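PDB 4YE0: stress-induced protein 1 from Caenorhabditis elegans, which is thought to act as a molecular chaperone that binds unfolded proteins, as other small heat shock proteins do. Local coordinates for residues K16-A20 and I74-Q79; H34-G40 and F55-L61; D64-I70 and I82-G88. All coordinates share one frame; numbering follows the deposited sequence.

Interaction 1. Residues K16-A20 and I74-Q79; sequences KLDVA and INKEGQ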
loop_
_atom_site.group_PDB
_atom_site.type_symbol
_atom_site.label_atom_id
_atom_site.label_comp_id
_atom_site.label_asym_id
_atom_site.label_seq_id
_atom_site.Cartn_x
_atom_site.Cartn_y
_atom_site.Cartn_z
ATOM N N LYS A 16 -14.931 -5.211 -5.804
ATOM C CA LYS A 16 -13.679 -5.818 -6.247
ATOM C C LYS A 16 -12.502 -4.933 -5.865
ATOM O O LYS A 16 -12.491 -3.751 -6.202
ATOM C CB LYS A 16 -13.696 -6.040 -7.758
ATOM C CG LYS A 16 -14.369 -7.334 -8.179
ATOM C CD LYS A 16 -14.273 -7.547 -9.684
ATOM C CE LYS A 16 -14.565 -8.989 -10.075
ATOM N NZ LYS A 16 -16.026 -9.259 -10.171
ATOM N N LEU A 17 -11.522 -5.509 -5.169
ATOM C CA LEU A 17 -10.348 -4.771 -4.696
ATOM C C LEU A 17 -9.064 -5.320 -5.304
ATOM O O LEU A 17 -8.957 -6.519 -5.569
ATOM C CB LEU A 17 -10.204 -4.868 -3.171
ATOM C CG LEU A 17 -11.365 -4.507 -2.246
ATOM C CD1 LEU A 17 -11.912 -3.132 -2.591
ATOM C CD2 LEU A 17 -12.460 -5.565 -2.295
ATOM N N ASP A 18 -8.089 -4.433 -5.488
ATOM C CA ASP A 18 -6.736 -4.820 -5.872
ATOM C C ASP A 18 -5.970 -5.135 -4.591
ATOM O O ASP A 18 -5.684 -4.248 -3.788
ATOM C CB ASP A 18 -6.046 -3.696 -6.650
ATOM C CG ASP A 18 -4.706 -4.120 -7.243
ATOM O OD1 ASP A 18 -4.182 -3.378 -8.100
ATOM O OD2 ASP A 18 -4.176 -5.187 -6.862
ATOM N N VAL A 19 -5.629 -6.408 -4.427
ATOM C CA VAL A 19 -5.135 -6.937 -3.166
ATOM C C VAL A 19 -3.807 -7.703 -3.368
ATOM O O VAL A 19 -3.318 -8.387 -2.465
ATOM C CB VAL A 19 -6.294 -7.763 -2.530
ATOM C CG1 VAL A 19 -5.864 -9.098 -1.955
ATOM C CG2 VAL A 19 -7.037 -6.920 -1.502
ATOM N N ALA A 20 -3.195 -7.512 -4.536
ATOM C CA ALA A 20 -2.034 -8.300 -4.962
ATOM C C ALA A 20 -0.750 -8.016 -4.179
ATOM O O ALA A 20 0.142 -8.859 -4.132
ATOM C CB ALA A 20 -1.787 -8.087 -6.449
ATOM N N ILE A 74 -10.384 -14.442 -3.242
ATOM C CA ILE A 74 -9.230 -13.840 -3.890
ATOM C C ILE A 74 -8.805 -14.788 -5.008
ATOM O O ILE A 74 -8.608 -15.975 -4.758
ATOM C CB ILE A 74 -8.053 -13.675 -2.910
ATOM C CG1 ILE A 74 -8.472 -12.840 -1.700
ATOM C CG2 ILE A 74 -6.862 -13.024 -3.605
ATOM C CD1 ILE A 74 -7.416 -12.779 -0.618
ATOM N N ASN A 75 -8.666 -14.270 -6.229
ATOM C CA ASN A 75 -8.252 -15.096 -7.372
ATOM C C ASN A 75 -6.727 -15.181 -7.471
ATOM O O ASN A 75 -6.016 -14.662 -6.611
ATOM C CB ASN A 75 -8.886 -14.588 -8.682
ATOM C CG ASN A 75 -8.374 -13.220 -9.111
ATOM O OD1 ASN A 75 -7.347 -12.740 -8.632
ATOM N ND2 ASN A 75 -9.095 -12.587 -10.029
ATOM N N LYS A 76 -6.223 -15.835 -8.513
ATOM C CA LYS A 76 -4.780 -16.008 -8.667
ATOM C C LYS A 76 -4.079 -14.693 -9.019
ATOM O O LYS A 76 -2.898 -14.515 -8.726
ATOM C CB LYS A 76 -4.466 -17.074 -9.721
ATOM C CG LYS A 76 -3.153 -17.797 -9.465
ATOM C CD LYS A 76 -2.589 -18.421 -10.744
ATOM C CE LYS A 76 -1.259 -19.107 -10.450
ATOM N NZ LYS A 76 -0.564 -19.505 -11.712
ATOM N N GLU A 77 -4.816 -13.772 -9.636
ATOM C CA GLU A 77 -4.271 -12.474 -10.033
ATOM C C GLU A 77 -4.318 -11.431 -8.904
ATOM O O GLU A 77 -4.034 -10.255 -9.131
ATOM C CB GLU A 77 -5.016 -11.966 -11.272
ATOM C CG GLU A 77 -4.789 -12.832 -12.507
ATOM C CD GLU A 77 -6.021 -12.965 -13.399
ATOM O OE1 GLU A 77 -6.857 -12.033 -13.435
ATOM O OE2 GLU A 77 -6.146 -14.011 -14.074
ATOM N N GLY A 78 -4.671 -11.865 -7.693
ATOM C CA GLY A 78 -4.652 -10.994 -6.521
ATOM C C GLY A 78 -5.811 -10.016 -6.440
ATOM O O GLY A 78 -5.710 -8.986 -5.774
ATOM N N GLN A 79 -6.913 -10.333 -7.114
ATOM C CA GLN A 79 -8.112 -9.511 -7.054
ATOM C C GLN A 79 -9.085 -10.158 -6.091
ATOM O O GLN A 79 -9.459 -11.314 -6.271
ATOM C CB GLN A 79 -8.765 -9.387 -8.428
ATOM C CG GLN A 79 -10.016 -8.514 -8.437
ATOM C CD GLN A 79 -10.736 -8.544 -9.772
ATOM O OE1 GLN A 79 -11.189 -9.599 -10.218
ATOM N NE2 GLN A 79 -10.854 -7.385 -10.413
#

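Interaction 2. Residues H34-G40 and F55-L61; sequences HVLTIEG and FTRQFTL. With SO4 (sulfate ion), chain D.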
loop_
_atom_site.group_PDB
_atom_site.type_symbol
_atom_site.label_atom_id
_atom_site.label_comp_id
_atom_site.label_asym_id
_atom_site.label_seq_id
_atom_site.Cartn_x
_atom_site.Cartn_y
_atom_site.Cartn_z
ATOM N N HIS A 34 -23.754 -3.406 9.229
ATOM C CA HIS A 34 -23.677 -3.292 7.769
ATOM C C HIS A 34 -22.326 -2.755 7.295
ATOM O O HIS A 34 -22.138 -2.511 6.101
ATOM C CB HIS A 34 -24.799 -2.383 7.251
ATOM C CG HIS A 34 -26.100 -3.090 7.040
ATOM N ND1 HIS A 34 -26.489 -3.580 5.810
ATOM C CD2 HIS A 34 -27.101 -3.388 7.898
ATOM C CE1 HIS A 34 -27.674 -4.154 5.925
ATOM N NE2 HIS A 34 -28.068 -4.050 7.182
ATOM N N VAL A 35 -21.387 -2.575 8.221
ATOM C CA VAL A 35 -20.093 -1.987 7.886
ATOM C C VAL A 35 -19.059 -3.075 7.569
ATOM O O VAL A 35 -18.742 -3.924 8.402
ATOM C CB VAL A 35 -19.597 -1.038 8.997
ATOM C CG1 VAL A 35 -18.221 -0.477 8.659
ATOM C CG2 VAL A 35 -20.599 0.097 9.190
ATOM N N LEU A 36 -18.551 -3.028 6.342
ATOM C CA LEU A 36 -17.580 -3.981 5.846
ATOM C C LEU A 36 -16.191 -3.349 5.827
ATOM O O LEU A 36 -15.988 -2.291 5.226
ATOM C CB LEU A 36 -17.981 -4.416 4.436
ATOM C CG LEU A 36 -17.290 -5.654 3.877
ATOM C CD1 LEU A 36 -17.680 -6.887 4.670
ATOM C CD2 LEU A 36 -17.653 -5.829 2.413
ATOM N N THR A 37 -15.245 -4.007 6.486
ATOM C CA THR A 37 -13.875 -3.534 6.622
ATOM C C THR A 37 -12.901 -4.546 6.029
ATOM O O THR A 37 -12.893 -5.705 6.435
ATOM C CB THR A 37 -13.534 -3.335 8.114
ATOM O OG1 THR A 37 -14.464 -2.411 8.694
ATOM C CG2 THR A 37 -12.125 -2.798 8.290
ATOM N N ILE A 38 -12.086 -4.103 5.071
ATOM C CA ILE A 38 -11.021 -4.928 4.508
ATOM C C ILE A 38 -9.676 -4.323 4.877
ATOM O O ILE A 38 -9.425 -3.147 4.606
ATOM C CB ILE A 38 -11.105 -5.023 2.973
ATOM C CG1 ILE A 38 -12.485 -5.528 2.540
ATOM C CG2 ILE A 38 -9.998 -5.921 2.440
ATOM C CD1 ILE A 38 -13.484 -4.429 2.255
ATOM N N GLU A 39 -8.811 -5.141 5.472
ATOM C CA GLU A 39 -7.508 -4.700 5.958
ATOM C C GLU A 39 -6.388 -5.588 5.440
ATOM O O GLU A 39 -6.541 -6.805 5.344
ATOM C CB GLU A 39 -7.474 -4.727 7.489
ATOM C CG GLU A 39 -8.145 -3.536 8.141
ATOM C CD GLU A 39 -8.032 -3.555 9.655
ATOM O OE1 GLU A 39 -6.946 -3.885 10.179
ATOM O OE2 GLU A 39 -9.033 -3.229 10.324
ATOM N N GLY A 40 -5.260 -4.964 5.132
ATOM C CA GLY A 40 -4.046 -5.674 4.760
ATOM C C GLY A 40 -2.881 -5.130 5.561
ATOM O O GLY A 40 -2.735 -3.915 5.695
ATOM N N PHE A 55 -3.171 -1.226 4.436
ATOM C CA PHE A 55 -4.335 -0.504 3.955
ATOM C C PHE A 55 -5.566 -0.924 4.741
ATOM O O PHE A 55 -5.626 -2.024 5.295
ATOM C CB PHE A 55 -4.542 -0.686 2.441
ATOM C CG PHE A 55 -5.360 -1.891 2.069
ATOM C CD1 PHE A 55 -4.744 -3.106 1.792
ATOM C CD2 PHE A 55 -6.745 -1.808 1.975
ATOM C CE1 PHE A 55 -5.496 -4.217 1.444
ATOM C CE2 PHE A 55 -7.500 -2.917 1.629
ATOM C CZ PHE A 55 -6.874 -4.123 1.361
ATOM N N THR A 56 -6.530 -0.016 4.806
ATOM C CA THR A 56 -7.820 -0.291 5.401
ATOM C C THR A 56 -8.872 0.340 4.504
ATOM O O THR A 56 -8.821 1.538 4.224
ATOM C CB THR A 56 -7.917 0.282 6.825
ATOM O OG1 THR A 56 -6.795 -0.159 7.593
ATOM C CG2 THR A 56 -9.208 -0.169 7.512
ATOM N N ARG A 57 -9.804 -0.477 4.031
ATOM C CA ARG A 57 -10.905 -0.009 3.202
ATOM C C ARG A 57 -12.188 -0.357 3.926
ATOM O O ARG A 57 -12.371 -1.489 4.373
ATOM C CB ARG A 57 -10.872 -0.686 1.835
ATOM C CG ARG A 57 -12.015 -0.310 0.901
ATOM C CD ARG A 57 -11.789 1.017 0.192
ATOM N NE ARG A 57 -10.566 1.026 -0.607
ATOM C CZ ARG A 57 -10.159 2.052 -1.353
ATOM N NH1 ARG A 57 -9.025 1.963 -2.036
ATOM N NH2 ARG A 57 -10.876 3.168 -1.427
ATOM N N GLN A 58 -13.075 0.620 4.046
ATOM C CA GLN A 58 -14.319 0.419 4.760
ATOM C C GLN A 58 -15.476 1.038 4.002
ATOM O O GLN A 58 -15.349 2.126 3.445
ATOM C CB GLN A 58 -14.206 1.018 6.158
ATOM C CG GLN A 58 -15.432 0.826 7.026
ATOM C CD GLN A 58 -15.203 1.327 8.436
ATOM O OE1 GLN A 58 -14.457 0.719 9.203
ATOM N NE2 GLN A 58 -15.833 2.446 8.783
ATOM N N PHE A 59 -16.600 0.331 3.966
ATOM C CA PHE A 59 -17.836 0.893 3.431
ATOM C C PHE A 59 -19.065 0.260 4.057
ATOM O O PHE A 59 -18.998 -0.806 4.674
ATOM C CB PHE A 59 -17.891 0.789 1.903
ATOM C CG PHE A 59 -17.274 -0.458 1.357
ATOM C CD1 PHE A 59 -18.021 -1.614 1.223
ATOM C CD2 PHE A 59 -15.942 -0.472 0.970
ATOM C CE1 PHE A 59 -17.451 -2.766 0.718
ATOM C CE2 PHE A 59 -15.363 -1.621 0.463
ATOM C CZ PHE A 59 -16.119 -2.770 0.338
ATOM N N THR A 60 -20.185 0.954 3.910
ATOM C CA THR A 60 -21.447 0.524 4.479
ATOM C C THR A 60 -22.253 -0.142 3.380
ATOM O O THR A 60 -22.524 0.466 2.349
ATOM C CB THR A 60 -22.231 1.716 5.058
ATOM O OG1 THR A 60 -21.429 2.388 6.038
ATOM C CG2 THR A 60 -23.529 1.250 5.706
ATOM N N LEU A 61 -22.602 -1.406 3.603
ATOM C CA LEU A 61 -23.458 -2.155 2.691
ATOM C C LEU A 61 -24.868 -1.580 2.714
ATOM O O LEU A 61 -25.320 -1.091 3.754
ATOM C CB LEU A 61 -23.517 -3.631 3.105
ATOM C CG LEU A 61 -22.420 -4.608 2.657
ATOM C CD1 LEU A 61 -21.214 -3.939 2.012
ATOM C CD2 LEU A 61 -21.988 -5.481 3.827
HETATM S S SO4 D . -8.553 6.057 -2.404
HETATM O O1 SO4 D . -9.921 5.520 -2.571
HETATM O O2 SO4 D . -8.576 7.530 -2.568
HETATM O O3 SO4 D . -7.658 5.457 -3.419
HETATM O O4 SO4 D . -8.055 5.731 -1.051
#

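Interaction 3. Residues D64-I70 and I82-G88; sequences DVDLAHI and IDAPKTG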
loop_
_atom_site.group_PDB
_atom_site.type_symbol
_atom_site.label_atom_id
_atom_site.label_comp_id
_atom_site.label_asym_id
_atom_site.label_seq_id
_atom_site.Cartn_x
_atom_site.Cartn_y
_atom_site.Cartn_z
ATOM N N ASP A 64 -30.475 -3.488 1.898
ATOM C CA ASP A 64 -30.887 -4.567 0.999
ATOM C C ASP A 64 -30.055 -5.869 1.041
ATOM O O ASP A 64 -30.556 -6.936 0.677
ATOM C CB ASP A 64 -30.826 -3.997 -0.433
ATOM C CG ASP A 64 -31.808 -4.646 -1.385
ATOM O OD1 ASP A 64 -32.524 -5.591 -0.993
ATOM O OD2 ASP A 64 -31.865 -4.188 -2.548
ATOM N N VAL A 65 -28.793 -5.788 1.458
ATOM C CA VAL A 65 -27.870 -6.921 1.307
ATOM C C VAL A 65 -28.177 -8.067 2.276
ATOM O O VAL A 65 -28.438 -7.849 3.461
ATOM C CB VAL A 65 -26.393 -6.480 1.463
ATOM C CG1 VAL A 65 -25.453 -7.673 1.332
ATOM C CG2 VAL A 65 -26.042 -5.425 0.424
ATOM N N ASP A 66 -28.147 -9.292 1.755
ATOM C CA ASP A 66 -28.321 -10.488 2.572
ATOM C C ASP A 66 -26.974 -10.848 3.200
ATOM O O ASP A 66 -26.146 -11.519 2.582
ATOM C CB ASP A 66 -28.863 -11.643 1.717
ATOM C CG ASP A 66 -29.048 -12.927 2.504
ATOM O OD1 ASP A 66 -29.070 -12.890 3.752
ATOM O OD2 ASP A 66 -29.171 -13.988 1.861
ATOM N N LEU A 67 -26.771 -10.401 4.437
ATOM C CA LEU A 67 -25.474 -10.510 5.110
ATOM C C LEU A 67 -25.093 -11.945 5.475
ATOM O O LEU A 67 -23.920 -12.238 5.684
ATOM C CB LEU A 67 -25.447 -9.637 6.371
ATOM C CG LEU A 67 -25.785 -8.150 6.207
ATOM C CD1 LEU A 67 -25.695 -7.437 7.544
ATOM C CD2 LEU A 67 -24.878 -7.465 5.202
ATOM N N ALA A 68 -26.082 -12.831 5.554
ATOM C CA ALA A 68 -25.839 -14.244 5.860
ATOM C C ALA A 68 -25.124 -15.002 4.736
ATOM O O ALA A 68 -24.519 -16.048 4.987
ATOM C CB ALA A 68 -27.155 -14.932 6.187
ATOM N N HIS A 69 -25.197 -14.487 3.507
ATOM C CA HIS A 69 -24.629 -15.173 2.345
ATOM C C HIS A 69 -23.581 -14.337 1.620
ATOM O O HIS A 69 -23.374 -14.485 0.412
ATOM C CB HIS A 69 -25.749 -15.580 1.388
ATOM C CG HIS A 69 -26.670 -16.609 1.960
ATOM N ND1 HIS A 69 -27.969 -16.330 2.324
ATOM C CD2 HIS A 69 -26.469 -17.912 2.258
ATOM C CE1 HIS A 69 -28.533 -17.421 2.807
ATOM N NE2 HIS A 69 -27.644 -18.396 2.778
ATOM N N ILE A 70 -22.914 -13.464 2.366
ATOM C CA ILE A 70 -21.793 -12.705 1.836
ATOM C C ILE A 70 -20.626 -13.663 1.608
ATOM O O ILE A 70 -20.380 -14.546 2.434
ATOM C CB ILE A 70 -21.402 -11.558 2.789
ATOM C CG1 ILE A 70 -20.457 -10.576 2.099
ATOM C CG2 ILE A 70 -20.779 -12.088 4.075
ATOM C CD1 ILE A 70 -20.581 -9.170 2.652
ATOM N N ILE A 82 -15.904 -9.512 -3.215
ATOM C CA ILE A 82 -16.842 -9.763 -2.147
ATOM C C ILE A 82 -18.219 -9.581 -2.751
ATOM O O ILE A 82 -18.503 -8.533 -3.326
ATOM C CB ILE A 82 -16.647 -8.770 -0.987
ATOM C CG1 ILE A 82 -15.231 -8.903 -0.413
ATOM C CG2 ILE A 82 -17.698 -9.011 0.088
ATOM C CD1 ILE A 82 -14.841 -7.799 0.548
ATOM N N ASP A 83 -19.067 -10.597 -2.638
ATOM C CA ASP A 83 -20.412 -10.498 -3.189
ATOM C C ASP A 83 -21.471 -11.119 -2.287
ATOM O O ASP A 83 -21.174 -11.990 -1.466
ATOM C CB ASP A 83 -20.467 -11.111 -4.598
ATOM C CG ASP A 83 -20.504 -12.630 -4.584
ATOM O OD1 ASP A 83 -21.339 -13.210 -5.309
ATOM O OD2 ASP A 83 -19.707 -13.247 -3.849
ATOM N N ALA A 84 -22.704 -10.647 -2.448
ATOM C CA ALA A 84 -23.846 -11.163 -1.702
ATOM C C ALA A 84 -25.139 -10.918 -2.482
ATOM O O ALA A 84 -25.244 -9.930 -3.209
ATOM C CB ALA A 84 -23.919 -10.497 -0.338
ATOM N N PRO A 85 -26.125 -11.822 -2.349
ATOM C CA PRO A 85 -27.441 -11.519 -2.916
ATOM C C PRO A 85 -28.198 -10.486 -2.084
ATOM O O PRO A 85 -27.851 -10.250 -0.922
ATOM C CB PRO A 85 -28.165 -12.870 -2.886
ATOM C CG PRO A 85 -27.470 -13.666 -1.837
ATOM C CD PRO A 85 -26.046 -13.196 -1.816
ATOM N N LYS A 86 -29.211 -9.868 -2.682
ATOM C CA LYS A 86 -30.096 -8.970 -1.948
ATOM C C LYS A 86 -31.171 -9.779 -1.228
ATOM O O LYS A 86 -31.411 -10.941 -1.559
ATOM C CB LYS A 86 -30.728 -7.945 -2.889
ATOM C CG LYS A 86 -29.725 -7.079 -3.641
ATOM C CD LYS A 86 -28.719 -6.422 -2.706
ATOM C CE LYS A 86 -27.920 -5.327 -3.394
ATOM N NZ LYS A 86 -28.703 -4.075 -3.601
ATOM N N THR A 87 -31.807 -9.160 -0.235
ATOM C CA THR A 87 -32.795 -9.846 0.599
ATOM C C THR A 87 -34.042 -10.284 -0.177
ATOM O O THR A 87 -34.563 -11.374 0.059
ATOM C CB THR A 87 -33.226 -8.979 1.805
ATOM O OG1 THR A 87 -33.423 -7.623 1.384
ATOM C CG2 THR A 87 -32.163 -9.009 2.897
ATOM N N GLY A 88 -34.508 -9.449 -1.104
ATOM C CA GLY A 88 -35.730 -9.742 -1.860
ATOM C C GLY A 88 -35.497 -10.128 -3.310
ATOM O O GLY A 88 -36.308 -9.796 -4.175
#

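Interaction 1. Residues K16-A20 and I74-Q79
Gln79 and Gly78 meet Lys16, Leu17 and Val19 at the end of the central strand pair of the four-stranded sheet, where strand 12-18 runs out beside the turn joining strands 71-74 and 79-85. Asp18 and Gln79 are the last antiparallel pair, a non-hydrogen-bonded one, and Gln79 CA brings its hydrogen to Leu17 O at 3.4 Å. Just beyond, Val19 N donates to Gly78 O, 2.9 Å away and almost in line with that C=O bond (174°). A side chain on Gly78 would run into the methyl of Ala20. On the Gln79 face, the Lys16 chain crosses the amide of Gln79, its CE 3.4 Å from OE1 and its CD close to NE2. Gln79 holds CG anti to the backbone N (chi1 -179°) and runs out extended, which carries the amide to that aliphatic chain. Elsewhere Val19 CG1 lies 4.2 Å from Ile74 CD1, and Leu27 packs against both residues. Asn75 braces the turn: its OD1 accepts Gln79 N (2.9 Å) from above the carbonyl plane. With Gly78 N bonded to Asn75 O, Asn75 N to Gln79 O, and positive phi at Gly78, this is the classic beta hairpin closed by a type I turn and a G1 beta bulge.

Interaction 2. Residues H34-G40 and F55-L61
Val35 to Gly40 run antiparallel to Phe55 to Thr60, the strand axes 4.6 Å apart and 169° between directions, with paired bonds at Leu36-Phe59, Ile38-Arg57 and Gly40-Phe55. On the inward face, Leu36 lies alongside Phe59 and sets CD2 3.5 Å from its CE1, while Ile38 CD1 reaches CZ of the same ring at 3.7 Å. The Phe55 ring leans back over the partner strand: chi1 88° lodges CG between backbone N and carbonyl carbon, and one face then lies over Gly40 N. Its CZ meets Ile38 CG2 at 3.8 Å, and Phe22 packs edge-to-face with it. Cut back to alanine, this position would probably lose the ring face over Gly40 N, open a gap beside Ile38 CG2 and leave Phe22 without its edge-to-face partner. This hairpin belongs to the alpha-crystallin domain, a beta sandwich; Phe55 to Gln58 also pair antiparallel with a strand of the second subunit, continuing the sheet across the dimer. On the other face, Gln58 CG packs against Val35 CG1, and Glu39 CG against Thr56 CG2 (3.6 Å). Arg57 starts from the face of Leu36 and Ile38 but bends away; NH1 bonds Gly1 O, and NH2 meets sulfate O1 edge-on at 2.8 Å, an ion also held by Ser51 and Arg53 of the second subunit.

Interaction 3. Residues D64-I70 and I82-G88
Ile82 and Ile70 open a contact in which the last strand of the alpha-crystallin beta sandwich meets the loop that links its two sheets. Ile82 CG2 packs against Ile70 CG1 at 3.8 Å, the two chains slanting across each other; CG1 of Ile70 stands anti to its own backbone N (chi1 -167°), which swings the branch toward Ile82. Asp83 takes part through its carbonyl, which receives the CA hydrogen of Ile70. The methyl of Ala84 then turns into the loop and is met by Val65 CG1 at 3.6 Å as well as by the backbone of Ile70, a small residue pressed between two branched ones. Pro85 contributes both ring and carbonyl. Its CD and CG rest near His69 CB, and its O accepts Asp66 N at 2.9 Å in the carbonyl plane. Asp66 and His69 are tied to each other: His69 ND1 gives a straight bond to Asp66 OD2 (2.7 Å), lying in the imidazole plane but 34° off the carboxylate plane, on the syn side, which should restrain the turning of both groups. Lys86, bent at chi2 and chi4, crosses Asp64 at about a right angle. Lys86 NZ makes a long, weak salt bridge with Asp64 OD2 (3.3 Å); its strongest partner is Thr9 O, and it also bonds Asn8 OD1. Finally Thr87 grips the carbonyl of Asp64 twice: its N meets Asp64 O at 2.7 Å nearly head-on, and its OG1, brought round by chi1 of 43°, donates to the same oxygen at 3.0 Å.

Together the three contacts trace how one alpha-crystallin domain is closed. Interactions 1 and 3 share a sheet, in which strands 12-18 and 79-85 are neighbours, yet lie about 21 Å apart between centres, on opposite sides of the chain's centre. Interaction 2 belongs to the facing sheet, about 15 and 16 Å from them. Along the chain, interaction 2 is nested within the loop closed by interaction 1 and ends before interaction 3 opens, while interactions 1 and 3 interlock. Core packing joins them: Val19 meets Phe55, Ile82 sits against Leu36 and Ile38, and Leu61 touches Leu67 and Ile70. The sandwich interior thus connects both ends of one sheet to the hairpin that also pairs with the second subunit.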